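Local coordinates for SufC protein (Thermus thermophilus, PDB 2D2E) that probably binds and hydrolyses ATP as an atypical cytoplasmic ABC-ATPase of the Suf system, which in related organisms assembles iron-sulfur clusters, at residues D212-M217 with P228-E233. Residues are numbered along the deposited sequence; the frame is centred on the assembly and turned at random.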
ATOM      1  N   ASP A 212      -3.716  13.550  -3.494  1.00 11.42           N
ATOM      2  CA  ASP A 212      -4.527  14.225  -4.501  1.00 11.25           C
ATOM      3  C   ASP A 212      -5.986  14.175  -4.072  1.00 16.06           C
ATOM      4  O   ASP A 212      -6.785  15.051  -4.425  1.00 16.13           O
ATOM      5  CB  ASP A 212      -4.366  13.532  -5.849  1.00 14.57           C
ATOM      6  CG  ASP A 212      -2.963  13.626  -6.357  1.00 19.42           C
ATOM      7  OD1 ASP A 212      -2.487  14.766  -6.593  1.00 19.21           O
ATOM      8  OD2 ASP A 212      -2.322  12.578  -6.500  1.00 11.91           O
ATOM      9  N   LYS A 213      -6.338  13.152  -3.295  1.00 12.98           N
ATOM     10  CA  LYS A 213      -7.716  12.974  -2.823  1.00 10.28           C
ATOM     11  C   LYS A 213      -7.683  12.185  -1.518  1.00 11.43           C
ATOM     12  O   LYS A 213      -6.805  11.337  -1.321  1.00 12.11           O
ATOM     13  CB  LYS A 213      -8.549  12.212  -3.873  1.00 10.49           C
ATOM     14  CG  LYS A 213     -10.049  12.078  -3.531  1.00 16.56           C
ATOM     15  CD  LYS A 213     -10.809  11.553  -4.752  1.00 16.49           C
ATOM     16  CE  LYS A 213     -12.301  11.393  -4.521  1.00 23.43           C
ATOM     17  NZ  LYS A 213     -12.966  10.946  -5.805  1.00 22.70           N
ATOM     18  N   VAL A 214      -8.609  12.516  -0.627  1.00 10.33           N
ATOM     19  CA  VAL A 214      -8.771  11.845   0.654  1.00 10.97           C
ATOM     20  C   VAL A 214     -10.162  11.216   0.713  1.00  9.22           C
ATOM     21  O   VAL A 214     -11.161  11.892   0.429  1.00 12.82           O
ATOM     22  CB  VAL A 214      -8.651  12.848   1.817  1.00 11.11           C
ATOM     23  CG1 VAL A 214      -8.981  12.142   3.147  1.00 11.58           C
ATOM     24  CG2 VAL A 214      -7.247  13.437   1.835  1.00 10.47           C
ATOM     25  N   HIS A 215     -10.223   9.926   1.049  1.00  9.33           N
ATOM     26  CA  HIS A 215     -11.497   9.190   1.200  1.00 10.52           C
ATOM     27  C   HIS A 215     -11.601   8.866   2.685  1.00 10.96           C
ATOM     28  O   HIS A 215     -10.601   8.494   3.290  1.00 10.95           O
ATOM     29  CB  HIS A 215     -11.449   7.862   0.441  1.00 12.13           C
ATOM     30  CG  HIS A 215     -11.060   7.994  -0.994  1.00 12.75           C
ATOM     31  ND1 HIS A 215     -11.979   8.000  -2.026  1.00 10.79           N
ATOM     32  CD2 HIS A 215      -9.842   8.128  -1.573  1.00 12.15           C
ATOM     33  CE1 HIS A 215     -11.346   8.131  -3.179  1.00 12.57           C
ATOM     34  NE2 HIS A 215     -10.048   8.211  -2.932  1.00 11.01           N
ATOM     35  N   VAL A 216     -12.791   9.010   3.275  1.00 11.08           N
ATOM     36  CA  VAL A 216     -12.938   8.679   4.695  1.00 11.29           C
ATOM     37  C   VAL A 216     -13.977   7.574   4.845  1.00 13.32           C
ATOM     38  O   VAL A 216     -15.110   7.690   4.341  1.00 12.92           O
ATOM     39  CB  VAL A 216     -13.384   9.877   5.543  1.00 14.64           C
ATOM     40  CG1 VAL A 216     -13.330   9.481   7.036  1.00 14.38           C
ATOM     41  CG2 VAL A 216     -12.491  11.068   5.287  1.00 14.89           C
ATOM     42  N   MET A 217     -13.589   6.500   5.533  1.00 11.75           N
ATOM     43  CA  MET A 217     -14.476   5.360   5.721  1.00 12.42           C
ATOM     44  C   MET A 217     -15.035   5.205   7.123  1.00 18.90           C
ATOM     45  O   MET A 217     -14.286   5.164   8.101  1.00 18.91           O
ATOM     46  CB  MET A 217     -13.746   4.057   5.313  1.00 16.05           C
ATOM     47  CG  MET A 217     -14.621   2.794   5.342  1.00 20.06           C
ATOM     48  SD  MET A 217     -13.853   1.316   4.577  1.00 25.54           S
ATOM     49  CE  MET A 217     -13.132   1.988   3.185  1.00 27.64           C
ATOM     50  N   PRO A 228      -6.646  17.441   0.472  1.00 16.68           N
ATOM     51  CA  PRO A 228      -5.846  17.342   1.694  1.00 15.77           C
ATOM     52  C   PRO A 228      -6.475  18.094   2.874  1.00 16.55           C
ATOM     53  O   PRO A 228      -6.276  17.725   4.041  1.00 14.45           O
ATOM     54  CB  PRO A 228      -4.508  17.967   1.293  1.00 19.05           C
ATOM     55  CG  PRO A 228      -4.440  17.753  -0.181  1.00 17.84           C
ATOM     56  CD  PRO A 228      -5.850  17.967  -0.652  1.00 18.36           C
ATOM     57  N   GLU A 229      -7.225  19.156   2.565  1.00 15.07           N
ATOM     58  CA  GLU A 229      -7.853  19.949   3.611  1.00 18.20           C
ATOM     59  C   GLU A 229      -8.801  19.112   4.458  1.00 16.81           C
ATOM     60  O   GLU A 229      -8.999  19.396   5.643  1.00 16.99           O
ATOM     61  CB  GLU A 229      -8.624  21.136   3.007  1.00 21.83           C
ATOM     62  CG  GLU A 229      -9.809  20.718   2.151  1.00 19.66           C
ATOM     63  CD  GLU A 229      -9.464  20.591   0.674  1.00 26.36           C
ATOM     64  OE1 GLU A 229      -8.280  20.412   0.323  1.00 22.01           O
ATOM     65  OE2 GLU A 229     -10.397  20.673  -0.156  1.00 35.02           O
ATOM     66  N   LEU A 230      -9.398  18.088   3.853  1.00 13.18           N
ATOM     67  CA  LEU A 230     -10.321  17.227   4.596  1.00 16.16           C
ATOM     68  C   LEU A 230      -9.559  16.454   5.661  1.00 13.14           C
ATOM     69  O   LEU A 230     -10.028  16.308   6.784  1.00 15.60           O
ATOM     70  CB  LEU A 230     -11.038  16.251   3.664  1.00 14.01           C
ATOM     71  CG  LEU A 230     -11.953  15.203   4.328  1.00 13.10           C
ATOM     72  CD1 LEU A 230     -12.997  15.892   5.242  1.00 15.81           C
ATOM     73  CD2 LEU A 230     -12.635  14.364   3.238  1.00 13.77           C
ATOM     74  N   ALA A 231      -8.368  15.957   5.325  1.00 14.13           N
ATOM     75  CA  ALA A 231      -7.579  15.231   6.321  1.00 12.37           C
ATOM     76  C   ALA A 231      -7.154  16.189   7.428  1.00 14.82           C
ATOM     77  O   ALA A 231      -7.116  15.825   8.595  1.00 13.33           O
ATOM     78  CB  ALA A 231      -6.335  14.612   5.669  1.00 11.72           C
ATOM     79  N   LEU A 232      -6.830  17.423   7.057  1.00 13.96           N
ATOM     80  CA  LEU A 232      -6.416  18.412   8.040  1.00 14.18           C
ATOM     81  C   LEU A 232      -7.524  18.722   9.036  1.00 15.06           C
ATOM     82  O   LEU A 232      -7.294  18.762  10.255  1.00 16.94           O
ATOM     83  CB  LEU A 232      -5.980  19.704   7.331  1.00 16.59           C
ATOM     84  CG  LEU A 232      -4.714  19.521   6.479  1.00 25.66           C
ATOM     85  CD1 LEU A 232      -4.574  20.632   5.436  1.00 31.47           C
ATOM     86  CD2 LEU A 232      -3.512  19.487   7.399  1.00 28.93           C
ATOM     87  N   GLU A 233      -8.729  18.934   8.527  1.00 14.53           N
ATOM     88  CA  GLU A 233      -9.837  19.256   9.411  1.00 19.67           C
ATOM     89  C   GLU A 233     -10.168  18.067  10.306  1.00 17.46           C
ATOM     90  O   GLU A 233     -10.487  18.235  11.470  1.00 17.74           O
ATOM     91  CB  GLU A 233     -11.061  19.712   8.613  1.00 19.87           C
ATOM     92  CG  GLU A 233     -12.112  20.349   9.534  1.00 21.97           C
ATOM     93  CD  GLU A 233     -13.116  21.224   8.809  1.00 35.30           C
ATOM     94  OE1 GLU A 233     -13.845  21.966   9.509  1.00 36.21           O
ATOM     95  OE2 GLU A 233     -13.183  21.172   7.559  1.00 31.89           O
TER
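Val214 and Val216, alternate residues on one face of strand 213-218, receive the first turn of helix 228-237 through apolar contacts, mostly between methyl groups. The two branches of Val214 divide the work. CG2, beside its own backbone N, meets Ala231 CB at 4.1 Å and Pro228 CA at 4.2 Å, while CG1, turned anti to that N (chi1 174°), faces Leu230 CD2 at 4.3 Å. The same Leu230 CD2 sits 3.9 Å from Val216 CG2, the two side chains crossing at a slant. Leu230 CD2 also lies 4.0 Å from Val214 O. One leucine methyl thus bridges both valines.

Val214 pairs by its backbone with Gly226, and Leu232 N bonds to Pro228 O within the helix. On the other face of the strand His215 bonds through NE2 to His32 ND1. Tyr239 and Leu242 extend the apolar cover over Val216. The axes of strand 213-217 and helix 228-233 come within 7.3 Å, their N-to-C directions 47° apart. Here a beta hairpin runs on into a helix that folds back over its first strand and covers part of one face of the mixed sheet; the side chain of Val216 lies about 8 Å from that of Lys42, an ADP-site residue in the P-loop of this ABC-ATPase core.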